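PDB 1Y9Z: alkaline serine protease from Pseudoalteromonas sp., which probably hydrolyses peptide bonds in proteins as a cold-adapted, subtilisin-like serine endopeptidase that works at alkaline pH. Local coordinates for residues A[332-337]-A[354-359]; A[25-30]-A[92-97]; A[201-206]-A[316-321]; A[236-241]-A[325-330]. All blocks are in the same frame, centred on the assembly; numbering follows the deposited sequence.

Contact 1. Residues A[332-337]-A[354-359]; sequences PSVSVD and VSNQGN
Asn356 ND2 is gripped by two backbone carbonyls: across the contact it gives one hydrogen to Ser333 O at 3.1 Å, and it also bonds to Ile249 O. The bond to Ser333 is almost straight, 171° at the hydrogen, and the acceptor lies in the amide plane of Asn356, although the nitrogen stands well above the plane of the Ser333 carbonyl. With CG anti to its own carbonyl carbon (chi1 -75°), the amide swings toward Ser333, and its other branch, OD1, comes to 3.2 Å from Val334 CG1. This buried OD1 has no polar partner. Beside it, Val334 and Val354 meet tip to tip, CG1 to CG1 at 3.7 Å, two short branched residues well suited to filling the space between strands that cross at 101°. Ile307 touches both valines. An alanine in place of Asn356 would probably leave the Ser333 and Ile249 carbonyls without this shared donor and open a gap beside Val334. Strands 333-336 and 351-360 share the mixed sheet of the inserted beta-barrel domain; here no backbone bond joins them, and one buried amide supplies the only hydrogen bond across, its partnerless branch probably a cost set against the two bonds of ND2.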
loop_
_atom_site.group_PDB
_atom_site.type_symbol
_atom_site.label_atom_id
_atom_site.label_comp_id
_atom_site.label_asym_id
_atom_site.label_seq_id
_atom_site.Cartn_x
_atom_site.Cartn_y
_atom_site.Cartn_z
ATOM N N PRO A 332 -2.690 16.806 -17.453
ATOM C CA PRO A 332 -2.993 15.851 -16.383
ATOM C C PRO A 332 -3.370 14.478 -16.932
ATOM O O PRO A 332 -4.225 14.359 -17.809
ATOM C CB PRO A 332 -4.143 16.526 -15.633
ATOM C CG PRO A 332 -4.828 17.320 -16.707
ATOM C CD PRO A 332 -3.671 17.906 -17.477
ATOM N N SER A 333 -2.709 13.445 -16.421
ATOM C CA SER A 333 -2.984 12.080 -16.846
ATOM C C SER A 333 -3.123 11.189 -15.614
ATOM O O SER A 333 -2.432 11.387 -14.612
ATOM C CB SER A 333 -1.868 11.575 -17.771
ATOM O OG SER A 333 -0.594 11.652 -17.159
ATOM N N VAL A 334 -4.028 10.219 -15.694
ATOM C CA VAL A 334 -4.287 9.317 -14.578
ATOM C C VAL A 334 -4.365 7.855 -15.006
ATOM O O VAL A 334 -4.415 7.544 -16.197
ATOM C CB VAL A 334 -5.615 9.685 -13.876
ATOM C CG1 VAL A 334 -5.574 11.134 -13.413
ATOM C CG2 VAL A 334 -6.789 9.462 -14.824
ATOM N N SER A 335 -4.387 6.968 -14.015
ATOM C CA SER A 335 -4.462 5.530 -14.247
ATOM C C SER A 335 -5.637 4.923 -13.480
ATOM O O SER A 335 -5.842 5.230 -12.308
ATOM C CB SER A 335 -3.157 4.865 -13.798
ATOM O OG SER A 335 -3.265 3.450 -13.799
ATOM N N VAL A 336 -6.408 4.069 -14.148
ATOM C CA VAL A 336 -7.549 3.399 -13.528
ATOM C C VAL A 336 -7.506 1.917 -13.901
ATOM O O VAL A 336 -6.844 1.541 -14.872
ATOM C CB VAL A 336 -8.903 3.997 -14.002
ATOM C CG1 VAL A 336 -8.996 5.468 -13.611
ATOM C CG2 VAL A 336 -9.050 3.837 -15.507
ATOM N N ASP A 337 -8.206 1.076 -13.144
ATOM C CA ASP A 337 -8.199 -0.353 -13.440
ATOM C C ASP A 337 -9.038 -0.660 -14.676
ATOM O O ASP A 337 -9.733 0.216 -15.196
ATOM C CB ASP A 337 -8.654 -1.171 -12.216
ATOM C CG ASP A 337 -10.105 -0.942 -11.841
ATOM O OD1 ASP A 337 -10.472 -1.300 -10.701
ATOM O OD2 ASP A 337 -10.881 -0.432 -12.673
ATOM N N VAL A 354 -10.784 15.591 -15.726
ATOM C CA VAL A 354 -9.727 14.782 -15.137
ATOM C C VAL A 354 -8.849 15.744 -14.362
ATOM O O VAL A 354 -8.506 16.817 -14.861
ATOM C CB VAL A 354 -8.875 14.087 -16.215
ATOM C CG1 VAL A 354 -7.747 13.298 -15.559
ATOM C CG2 VAL A 354 -9.747 13.170 -17.048
ATOM N N SER A 355 -8.480 15.371 -13.145
ATOM C CA SER A 355 -7.656 16.257 -12.348
ATOM C C SER A 355 -6.662 15.564 -11.437
ATOM O O SER A 355 -6.945 14.509 -10.869
ATOM C CB SER A 355 -8.551 17.159 -11.500
ATOM O OG SER A 355 -9.352 16.388 -10.622
ATOM N N ASN A 356 -5.486 16.169 -11.327
ATOM C CA ASN A 356 -4.436 15.693 -10.437
ATOM C C ASN A 356 -4.255 16.856 -9.474
ATOM O O ASN A 356 -4.139 18.006 -9.901
ATOM C CB ASN A 356 -3.127 15.435 -11.184
ATOM C CG ASN A 356 -3.161 14.164 -12.004
ATOM O OD1 ASN A 356 -3.897 13.229 -11.690
ATOM N ND2 ASN A 356 -2.348 14.116 -13.050
ATOM N N GLN A 357 -4.243 16.567 -8.180
ATOM C CA GLN A 357 -4.101 17.616 -7.183
ATOM C C GLN A 357 -2.982 17.332 -6.197
ATOM O O GLN A 357 -2.892 16.235 -5.648
ATOM C CB GLN A 357 -5.420 17.782 -6.426
ATOM C CG GLN A 357 -6.592 18.174 -7.314
ATOM C CD GLN A 357 -7.924 18.087 -6.599
ATOM O OE1 GLN A 357 -8.115 18.683 -5.540
ATOM N NE2 GLN A 357 -8.859 17.342 -7.182
ATOM N N GLY A 358 -2.125 18.324 -5.983
ATOM C CA GLY A 358 -1.036 18.164 -5.040
ATOM C C GLY A 358 -1.418 18.756 -3.696
ATOM O O GLY A 358 -2.562 19.174 -3.498
ATOM N N ASN A 359 -0.466 18.781 -2.771
ATOM C CA ASN A 359 -0.689 19.334 -1.438
ATOM C C ASN A 359 -1.836 18.637 -0.704
ATOM O O ASN A 359 -2.554 19.261 0.077
ATOM C CB ASN A 359 -0.976 20.837 -1.544
ATOM C CG ASN A 359 -0.793 21.568 -0.225
ATOM O OD1 ASN A 359 0.294 21.564 0.354
ATOM N ND2 ASN A 359 -1.855 22.209 0.252
#

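Contact 2. Residues A[25-30]-A[92-97]; sequences TICIID and NIHIVK
Cys27 SG, anti to its backbone N (chi1 -169°), and the His94 ring, set the same way on the adjacent strand (chi1 -163°), are brought side by side so that the sulfur meets the ring at its edge, in plane, 4.0 Å from His94 CD2. The same sulfur touches Val96 CG2 at 3.6 Å and closes a disulfide with Cys117 on helix 110-119, which packs against this face. His94 holds its ring by both nitrogens, ND1 to Thr46 and NE2 to Thr48. On the face that carries Ile26, Ile28, Ile93 and Ile95, the end of Ile95 comes back toward the neighbouring strand, CD1 to Ile28 CD1 3.9 Å. Ile28 CD1 also meets Ile93 CG2 at 3.8 Å, and Ile26 lies alongside Ile93. Beta-branched residues suit this buried sheet, and helix 65-74 packs on Ile28 and Ile93. Five backbone bonds zip the strands in parallel register from Ile26 N to Asn92 O (2.9 Å) as far as Asp30 N to Val96 O (3.1 Å), while CA-H...O contacts such as Cys27 CA to His94 O, 3.1 Å, are weaker additions. Strand 125-128 pairs with the other edge of 25-30, so this strand runs inside the sheet. At its C-terminal end Asp30 OD1 accepts a bond from His65 ND1, close to the bound phenylmethanesulfonic acid. A largely parallel sheet flanked by helices, with an aspartate ending an inner strand beside a histidine, is typical of the subtilisin fold, and consistent with Asp30 and His65 belonging to its catalytic triad together with Ser369.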
loop_
_atom_site.group_PDB
_atom_site.type_symbol
_atom_site.label_atom_id
_atom_site.label_comp_id
_atom_site.label_asym_id
_atom_site.label_seq_id
_atom_site.Cartn_x
_atom_site.Cartn_y
_atom_site.Cartn_z
ATOM N N THR A 25 -1.991 -4.637 21.324
ATOM C CA THR A 25 -1.135 -3.484 21.081
ATOM C C THR A 25 -0.238 -3.806 19.895
ATOM O O THR A 25 0.449 -4.829 19.889
ATOM C CB THR A 25 -0.239 -3.140 22.291
ATOM O OG1 THR A 25 -1.055 -2.717 23.390
ATOM C CG2 THR A 25 0.724 -2.010 21.933
ATOM N N ILE A 26 -0.274 -2.952 18.879
ATOM C CA ILE A 26 0.566 -3.144 17.706
ATOM C C ILE A 26 1.584 -2.012 17.660
ATOM O O ILE A 26 1.233 -0.842 17.807
ATOM C CB ILE A 26 -0.262 -3.177 16.392
ATOM C CG1 ILE A 26 0.683 -3.274 15.190
ATOM C CG2 ILE A 26 -1.153 -1.945 16.284
ATOM C CD1 ILE A 26 0.002 -3.655 13.894
ATOM N N CYS A 27 2.850 -2.373 17.484
ATOM C CA CYS A 27 3.926 -1.393 17.428
ATOM C C CYS A 27 4.432 -1.255 16.010
ATOM O O CYS A 27 4.789 -2.245 15.368
ATOM C CB CYS A 27 5.073 -1.830 18.326
ATOM S SG CYS A 27 6.377 -0.599 18.649
ATOM N N ILE A 28 4.459 -0.017 15.535
ATOM C CA ILE A 28 4.917 0.286 14.190
ATOM C C ILE A 28 6.330 0.860 14.239
ATOM O O ILE A 28 6.543 1.977 14.720
ATOM C CB ILE A 28 3.995 1.320 13.509
ATOM C CG1 ILE A 28 2.545 0.833 13.538
ATOM C CG2 ILE A 28 4.438 1.542 12.076
ATOM C CD1 ILE A 28 1.539 1.873 13.067
ATOM N N ILE A 29 7.298 0.080 13.767
ATOM C CA ILE A 29 8.687 0.529 13.716
ATOM C C ILE A 29 8.824 1.087 12.308
ATOM O O ILE A 29 8.830 0.337 11.329
ATOM C CB ILE A 29 9.662 -0.647 13.932
ATOM C CG1 ILE A 29 9.454 -1.234 15.332
ATOM C CG2 ILE A 29 11.100 -0.180 13.748
ATOM C CD1 ILE A 29 10.398 -2.377 15.677
ATOM N N ASP A 30 8.924 2.407 12.201
ATOM C CA ASP A 30 8.979 3.027 10.887
ATOM C C ASP A 30 9.489 4.470 10.975
ATOM O O ASP A 30 10.296 4.794 11.849
ATOM C CB ASP A 30 7.572 2.979 10.272
ATOM C CG ASP A 30 7.592 2.820 8.763
ATOM O OD1 ASP A 30 8.119 3.721 8.083
ATOM O OD2 ASP A 30 7.075 1.796 8.258
ATOM N N ASN A 92 -4.645 -0.347 20.382
ATOM C CA ASN A 92 -3.565 0.421 20.980
ATOM C C ASN A 92 -2.420 0.363 19.988
ATOM O O ASN A 92 -2.060 -0.711 19.505
ATOM C CB ASN A 92 -3.124 -0.193 22.308
ATOM C CG ASN A 92 -4.219 -0.175 23.341
ATOM O OD1 ASN A 92 -4.643 0.888 23.796
ATOM N ND2 ASN A 92 -4.698 -1.356 23.712
ATOM N N ILE A 93 -1.860 1.525 19.684
ATOM C CA ILE A 93 -0.763 1.628 18.735
ATOM C C ILE A 93 0.435 2.283 19.400
ATOM O O ILE A 93 0.297 3.313 20.058
ATOM C CB ILE A 93 -1.165 2.496 17.528
ATOM C CG1 ILE A 93 -2.451 1.953 16.904
ATOM C CG2 ILE A 93 -0.036 2.529 16.504
ATOM C CD1 ILE A 93 -3.042 2.854 15.838
ATOM N N HIS A 94 1.610 1.678 19.242
ATOM C CA HIS A 94 2.827 2.250 19.803
ATOM C C HIS A 94 3.764 2.538 18.642
ATOM O O HIS A 94 3.947 1.704 17.754
ATOM C CB HIS A 94 3.504 1.299 20.789
ATOM C CG HIS A 94 4.508 1.977 21.669
ATOM N ND1 HIS A 94 4.143 2.850 22.670
ATOM C CD2 HIS A 94 5.862 1.951 21.667
ATOM C CE1 HIS A 94 5.229 3.334 23.248
ATOM N NE2 HIS A 94 6.285 2.804 22.657
ATOM N N ILE A 95 4.352 3.726 18.652
ATOM C CA ILE A 95 5.239 4.146 17.584
ATOM C C ILE A 95 6.703 4.234 17.995
ATOM O O ILE A 95 7.043 4.838 19.013
ATOM C CB ILE A 95 4.814 5.540 17.045
ATOM C CG1 ILE A 95 3.330 5.532 16.657
ATOM C CG2 ILE A 95 5.684 5.933 15.857
ATOM C CD1 ILE A 95 2.958 4.522 15.587
ATOM N N VAL A 96 7.566 3.604 17.204
ATOM C CA VAL A 96 9.003 3.679 17.426
ATOM C C VAL A 96 9.539 4.194 16.095
ATOM O O VAL A 96 9.474 3.505 15.073
ATOM C CB VAL A 96 9.630 2.310 17.756
ATOM C CG1 VAL A 96 11.148 2.447 17.852
ATOM C CG2 VAL A 96 9.083 1.792 19.083
ATOM N N LYS A 97 10.034 5.427 16.109
ATOM C CA LYS A 97 10.550 6.082 14.913
ATOM C C LYS A 97 12.042 5.819 14.725
ATOM O O LYS A 97 12.872 6.347 15.468
ATOM C CB LYS A 97 10.287 7.589 15.019
ATOM C CG LYS A 97 10.696 8.406 13.807
ATOM C CD LYS A 97 10.448 9.883 14.077
ATOM C CE LYS A 97 10.965 10.770 12.964
ATOM N NZ LYS A 97 10.849 12.209 13.345
#

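Contact 3. Residues A[201-206]-A[316-321]; sequences PGEAIL and GLQNPF
CB of Glu203 does not itself point at the 316-321 loop; CG is anti to the backbone N (chi1 175°), and a bend at chi2 (66°) brings the end of the chain nearer. CG passes 3.4 Å from Leu317 O and 3.8 Å from Gln318 OE1. CD lies beside the same amide: the two chains cross at about a right angle, yet the carboxylate and amide planes are only 8° apart. At the tip, OE2 takes the backbone N-H of Asn319 at 2.8 Å, nearly along its own C-O axis, in a nearly straight bond. A carboxylate suits this place because it can reach across to a main-chain donor in a loop with no regular strand to pair it. Trading it for an alanine would probably leave Asn319 N without this acceptor and the loop less firmly held. Gln318 NE2 bonds to Gly316 O, from above the carbonyl plane, and to Asp181. A second link is made by water, which donates to both Glu203 O (2.9 Å) and Leu317 O (2.7 Å). Ala204 then sets its small CB against Leu317 CG at 3.7 Å, a methyl group that fits closely against the branch point. Tyr364 of strand 362-365 touches both Ala204 and Leu317, Val232 of strand 232-240 adds a neighbour to Leu317, and helix 368-385 receives Ile205, so the contact lies where the subtilisin-like domain probably meets the inserted barrel.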
loop_
_atom_site.group_PDB
_atom_site.type_symbol
_atom_site.label_atom_id
_atom_site.label_comp_id
_atom_site.label_asym_id
_atom_site.label_seq_id
_atom_site.Cartn_x
_atom_site.Cartn_y
_atom_site.Cartn_z
ATOM N N PRO A 201 -2.430 -6.488 0.086
ATOM C CA PRO A 201 -2.558 -5.445 -0.938
ATOM C C PRO A 201 -1.294 -4.579 -0.948
ATOM O O PRO A 201 -0.925 -4.014 0.085
ATOM C CB PRO A 201 -3.789 -4.669 -0.476
ATOM C CG PRO A 201 -4.622 -5.735 0.199
ATOM C CD PRO A 201 -3.589 -6.488 0.997
ATOM N N GLY A 202 -0.636 -4.472 -2.103
ATOM C CA GLY A 202 0.591 -3.693 -2.176
ATOM C C GLY A 202 0.829 -2.843 -3.414
ATOM O O GLY A 202 1.906 -2.265 -3.562
ATOM N N GLU A 203 -0.147 -2.772 -4.313
ATOM C CA GLU A 203 -0.015 -1.947 -5.512
ATOM C C GLU A 203 -1.159 -0.941 -5.489
ATOM O O GLU A 203 -2.316 -1.316 -5.305
ATOM C CB GLU A 203 -0.101 -2.803 -6.781
ATOM C CG GLU A 203 -0.105 -2.022 -8.105
ATOM C CD GLU A 203 1.195 -1.279 -8.399
ATOM O OE1 GLU A 203 2.258 -1.667 -7.870
ATOM O OE2 GLU A 203 1.161 -0.310 -9.187
ATOM N N ALA A 204 -0.825 0.334 -5.658
ATOM C CA ALA A 204 -1.825 1.401 -5.659
ATOM C C ALA A 204 -2.620 1.394 -4.358
ATOM O O ALA A 204 -3.843 1.224 -4.362
ATOM C CB ALA A 204 -2.766 1.239 -6.856
ATOM N N ILE A 205 -1.914 1.580 -3.246
ATOM C CA ILE A 205 -2.536 1.596 -1.928
ATOM C C ILE A 205 -2.707 3.030 -1.428
ATOM O O ILE A 205 -1.729 3.729 -1.161
ATOM C CB ILE A 205 -1.683 0.803 -0.900
ATOM C CG1 ILE A 205 -1.456 -0.632 -1.400
ATOM C CG2 ILE A 205 -2.366 0.804 0.460
ATOM C CD1 ILE A 205 -2.727 -1.390 -1.756
ATOM N N LEU A 206 -3.958 3.463 -1.314
ATOM C CA LEU A 206 -4.262 4.805 -0.838
ATOM C C LEU A 206 -4.257 4.833 0.685
ATOM O O LEU A 206 -4.862 3.976 1.331
ATOM C CB LEU A 206 -5.638 5.242 -1.345
ATOM C CG LEU A 206 -6.151 6.604 -0.866
ATOM C CD1 LEU A 206 -5.264 7.713 -1.418
ATOM C CD2 LEU A 206 -7.593 6.790 -1.323
ATOM N N GLY A 316 -5.778 -5.211 -12.733
ATOM C CA GLY A 316 -5.891 -4.514 -11.463
ATOM C C GLY A 316 -5.462 -3.062 -11.549
ATOM O O GLY A 316 -4.953 -2.613 -12.575
ATOM N N LEU A 317 -5.663 -2.321 -10.465
ATOM C CA LEU A 317 -5.282 -0.916 -10.440
ATOM C C LEU A 317 -3.763 -0.780 -10.383
ATOM O O LEU A 317 -3.112 -1.308 -9.474
ATOM C CB LEU A 317 -5.913 -0.215 -9.235
ATOM C CG LEU A 317 -5.645 1.287 -9.106
ATOM C CD1 LEU A 317 -6.231 2.027 -10.300
ATOM C CD2 LEU A 317 -6.263 1.796 -7.814
ATOM N N GLN A 318 -3.198 -0.078 -11.357
ATOM C CA GLN A 318 -1.754 0.112 -11.408
ATOM C C GLN A 318 -1.346 1.557 -11.123
ATOM O O GLN A 318 -2.052 2.500 -11.486
ATOM C CB GLN A 318 -1.215 -0.302 -12.782
ATOM C CG GLN A 318 -1.659 -1.684 -13.259
ATOM C CD GLN A 318 -1.263 -2.801 -12.308
ATOM O OE1 GLN A 318 -0.126 -2.862 -11.840
ATOM N NE2 GLN A 318 -2.202 -3.702 -12.031
ATOM N N ASN A 319 -0.200 1.711 -10.466
ATOM C CA ASN A 319 0.367 3.015 -10.124
ATOM C C ASN A 319 1.806 2.948 -10.638
ATOM O O ASN A 319 2.758 2.964 -9.861
ATOM C CB ASN A 319 0.356 3.205 -8.602
ATOM C CG ASN A 319 1.077 4.468 -8.154
ATOM O OD1 ASN A 319 1.552 4.550 -7.017
ATOM N ND2 ASN A 319 1.151 5.458 -9.031
ATOM N N PRO A 320 1.978 2.879 -11.967
ATOM C CA PRO A 320 3.306 2.794 -12.577
ATOM C C PRO A 320 4.065 4.100 -12.713
ATOM O O PRO A 320 3.500 5.184 -12.572
ATOM C CB PRO A 320 3.002 2.190 -13.936
ATOM C CG PRO A 320 1.740 2.911 -14.307
ATOM C CD PRO A 320 0.929 2.890 -13.005
ATOM N N PHE A 321 5.358 3.984 -12.988
ATOM C CA PHE A 321 6.186 5.157 -13.196
ATOM C C PHE A 321 5.945 5.622 -14.625
ATOM O O PHE A 321 6.044 4.832 -15.566
ATOM C CB PHE A 321 7.673 4.828 -13.037
ATOM C CG PHE A 321 8.099 4.591 -11.620
ATOM C CD1 PHE A 321 8.285 3.300 -11.141
ATOM C CD2 PHE A 321 8.323 5.664 -10.763
ATOM C CE1 PHE A 321 8.688 3.079 -9.825
ATOM C CE2 PHE A 321 8.726 5.456 -9.446
ATOM C CZ PHE A 321 8.909 4.160 -8.976
HETATM O O HOH W 1 -3.860 -2.676 -7.331
#

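Contact 4. Residues A[236-241]-A[325-330]; sequences RLTPSG and ANSDIT
The Arg236 guanidinium is sandwiched between Thr238 CG2 and Ile329 O, one on each face. The methyl sits over the centre of the group, 3.5 Å above its plane. From the opposite side Ile329 O comes to 2.9 Å of NE, but the angle is too poor for a hydrogen bond, so this is an approach of a partly negative oxygen to the flat of a cation. The edge is turned toward Ser327, whose CA lies 3.4 Å from Arg236 NH1. An extended chain, with CG anti to the backbone N (chi1 179°), lets the arginine reach from strand 232-240 to the 325-330 loop, and its N-H groups are used in other ways: NE in a salt bridge with Asp324, NH2 on Ala247 O. Strand 232-240 belongs to the inserted beta-barrel domain, and the loop 325-330 joins its two neighbours in the sheet, 321-323 and 333-336. Ile329 is the centre of an inverse gamma turn in that loop; its carbonyl faces the arginine and its side chain packs on helix 291-300. Further along, Thr238 CG2 also meets Ser327 OG at 3.5 Å. Pro239, rigid and without an N-H, sets CD and CG against the Ala325 carbonyl oxygen, CD to Ala325 O 3.4 Å.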
loop_
_atom_site.group_PDB
_atom_site.type_symbol
_atom_site.label_atom_id
_atom_site.label_comp_id
_atom_site.label_asym_id
_atom_site.label_seq_id
_atom_site.Cartn_x
_atom_site.Cartn_y
_atom_site.Cartn_z
ATOM N N ARG A 236 4.709 10.822 -12.702
ATOM C CA ARG A 236 5.572 11.279 -13.783
ATOM C C ARG A 236 7.000 11.589 -13.367
ATOM O O ARG A 236 7.243 12.244 -12.351
ATOM C CB ARG A 236 4.950 12.515 -14.441
ATOM C CG ARG A 236 5.759 13.125 -15.580
ATOM C CD ARG A 236 4.902 14.140 -16.328
ATOM N NE ARG A 236 5.591 14.799 -17.435
ATOM C CZ ARG A 236 6.138 16.010 -17.364
ATOM N NH1 ARG A 236 6.740 16.530 -18.426
ATOM N NH2 ARG A 236 6.085 16.702 -16.234
ATOM N N LEU A 237 7.941 11.112 -14.176
ATOM C CA LEU A 237 9.362 11.328 -13.947
ATOM C C LEU A 237 9.981 11.882 -15.226
ATOM O O LEU A 237 9.683 11.405 -16.321
ATOM C CB LEU A 237 10.060 10.011 -13.600
ATOM C CG LEU A 237 9.544 9.170 -12.430
ATOM C CD1 LEU A 237 10.366 7.892 -12.338
ATOM C CD2 LEU A 237 9.639 9.960 -11.137
ATOM N N THR A 238 10.830 12.892 -15.088
ATOM C CA THR A 238 11.503 13.485 -16.237
ATOM C C THR A 238 12.998 13.530 -15.945
ATOM O O THR A 238 13.415 13.436 -14.791
ATOM C CB THR A 238 10.992 14.915 -16.529
ATOM O OG1 THR A 238 11.220 15.754 -15.392
ATOM C CG2 THR A 238 9.509 14.886 -16.859
ATOM N N PRO A 239 13.829 13.666 -16.989
ATOM C CA PRO A 239 15.281 13.714 -16.801
ATOM C C PRO A 239 15.766 14.793 -15.837
ATOM O O PRO A 239 15.276 15.922 -15.843
ATOM C CB PRO A 239 15.807 13.917 -18.223
ATOM C CG PRO A 239 14.682 14.640 -18.903
ATOM C CD PRO A 239 13.480 13.884 -18.404
ATOM N N SER A 240 16.730 14.424 -15.000
ATOM C CA SER A 240 17.309 15.342 -14.028
ATOM C C SER A 240 18.782 15.000 -13.846
ATOM O O SER A 240 19.153 14.272 -12.925
ATOM C CB SER A 240 16.584 15.231 -12.687
ATOM O OG SER A 240 17.178 16.077 -11.718
ATOM N N GLY A 241 19.616 15.528 -14.734
ATOM C CA GLY A 241 21.038 15.256 -14.660
ATOM C C GLY A 241 21.359 13.931 -15.322
ATOM O O GLY A 241 21.232 13.791 -16.538
ATOM N N ALA A 325 10.809 10.748 -20.924
ATOM C CA ALA A 325 12.127 11.181 -21.376
ATOM C C ALA A 325 12.177 12.575 -21.998
ATOM O O ALA A 325 13.076 13.358 -21.695
ATOM C CB ALA A 325 12.695 10.160 -22.357
ATOM N N ASN A 326 11.220 12.881 -22.868
ATOM C CA ASN A 326 11.193 14.181 -23.532
ATOM C C ASN A 326 10.247 15.184 -22.881
ATOM O O ASN A 326 9.993 16.255 -23.437
ATOM C CB ASN A 326 10.817 14.003 -25.005
ATOM C CG ASN A 326 11.775 13.088 -25.744
ATOM O OD1 ASN A 326 12.982 13.326 -25.771
ATOM N ND2 ASN A 326 11.238 12.036 -26.350
ATOM N N SER A 327 9.732 14.840 -21.704
ATOM C CA SER A 327 8.816 15.718 -20.980
ATOM C C SER A 327 7.662 16.143 -21.882
ATOM O O SER A 327 7.321 17.325 -21.962
ATOM C CB SER A 327 9.561 16.958 -20.480
ATOM O OG SER A 327 10.657 16.602 -19.655
ATOM N N ASP A 328 7.060 15.166 -22.553
ATOM C CA ASP A 328 5.952 15.412 -23.469
ATOM C C ASP A 328 4.594 15.516 -22.783
ATOM O O ASP A 328 3.714 16.239 -23.248
ATOM C CB ASP A 328 5.900 14.298 -24.517
ATOM C CG ASP A 328 7.184 14.188 -25.314
ATOM O OD1 ASP A 328 7.384 13.149 -25.977
ATOM O OD2 ASP A 328 7.988 15.143 -25.284
ATOM N N ILE A 329 4.420 14.791 -21.682
ATOM C CA ILE A 329 3.151 14.805 -20.967
ATOM C C ILE A 329 3.038 16.006 -20.035
ATOM O O ILE A 329 3.361 15.928 -18.849
ATOM C CB ILE A 329 2.964 13.508 -20.156
ATOM C CG1 ILE A 329 3.320 12.298 -21.029
ATOM C CG2 ILE A 329 1.526 13.404 -19.670
ATOM C CD1 ILE A 329 2.551 12.227 -22.343
ATOM N N THR A 330 2.571 17.119 -20.592
ATOM C CA THR A 330 2.410 18.360 -19.847
ATOM C C THR A 330 0.956 18.590 -19.441
ATOM O O THR A 330 0.599 19.667 -18.962
ATOM C CB THR A 330 2.891 19.560 -20.683
ATOM O OG1 THR A 330 2.243 19.540 -21.960
ATOM C CG2 THR A 330 4.400 19.497 -20.882
#

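How the contacts relate
Contact 2 comes first in the chain and lies in the parallel sheet of the subtilisin-like domain, its centre about 32 Å from that of contact 1 and about 38 Å from that of contact 4. Contacts 1 and 4, centres about 17 Å apart, lie in the inserted beta-barrel domain, each with one segment on the neighbouring strands 333-336 and 232-240; the 325-330 loop leads almost directly into contact 1. Contact 3 lies between these regions and touches both barrel contacts: Ser335 OG meets Gln318 O at 2.8 Å, a probable hydrogen bond, and Phe321 packs on Leu237. Contacts 3 and 4 alternate along the sequence, and both close before contact 1 opens. The barrel thus probably joins the catalytic domain partly through the 316-321 loop.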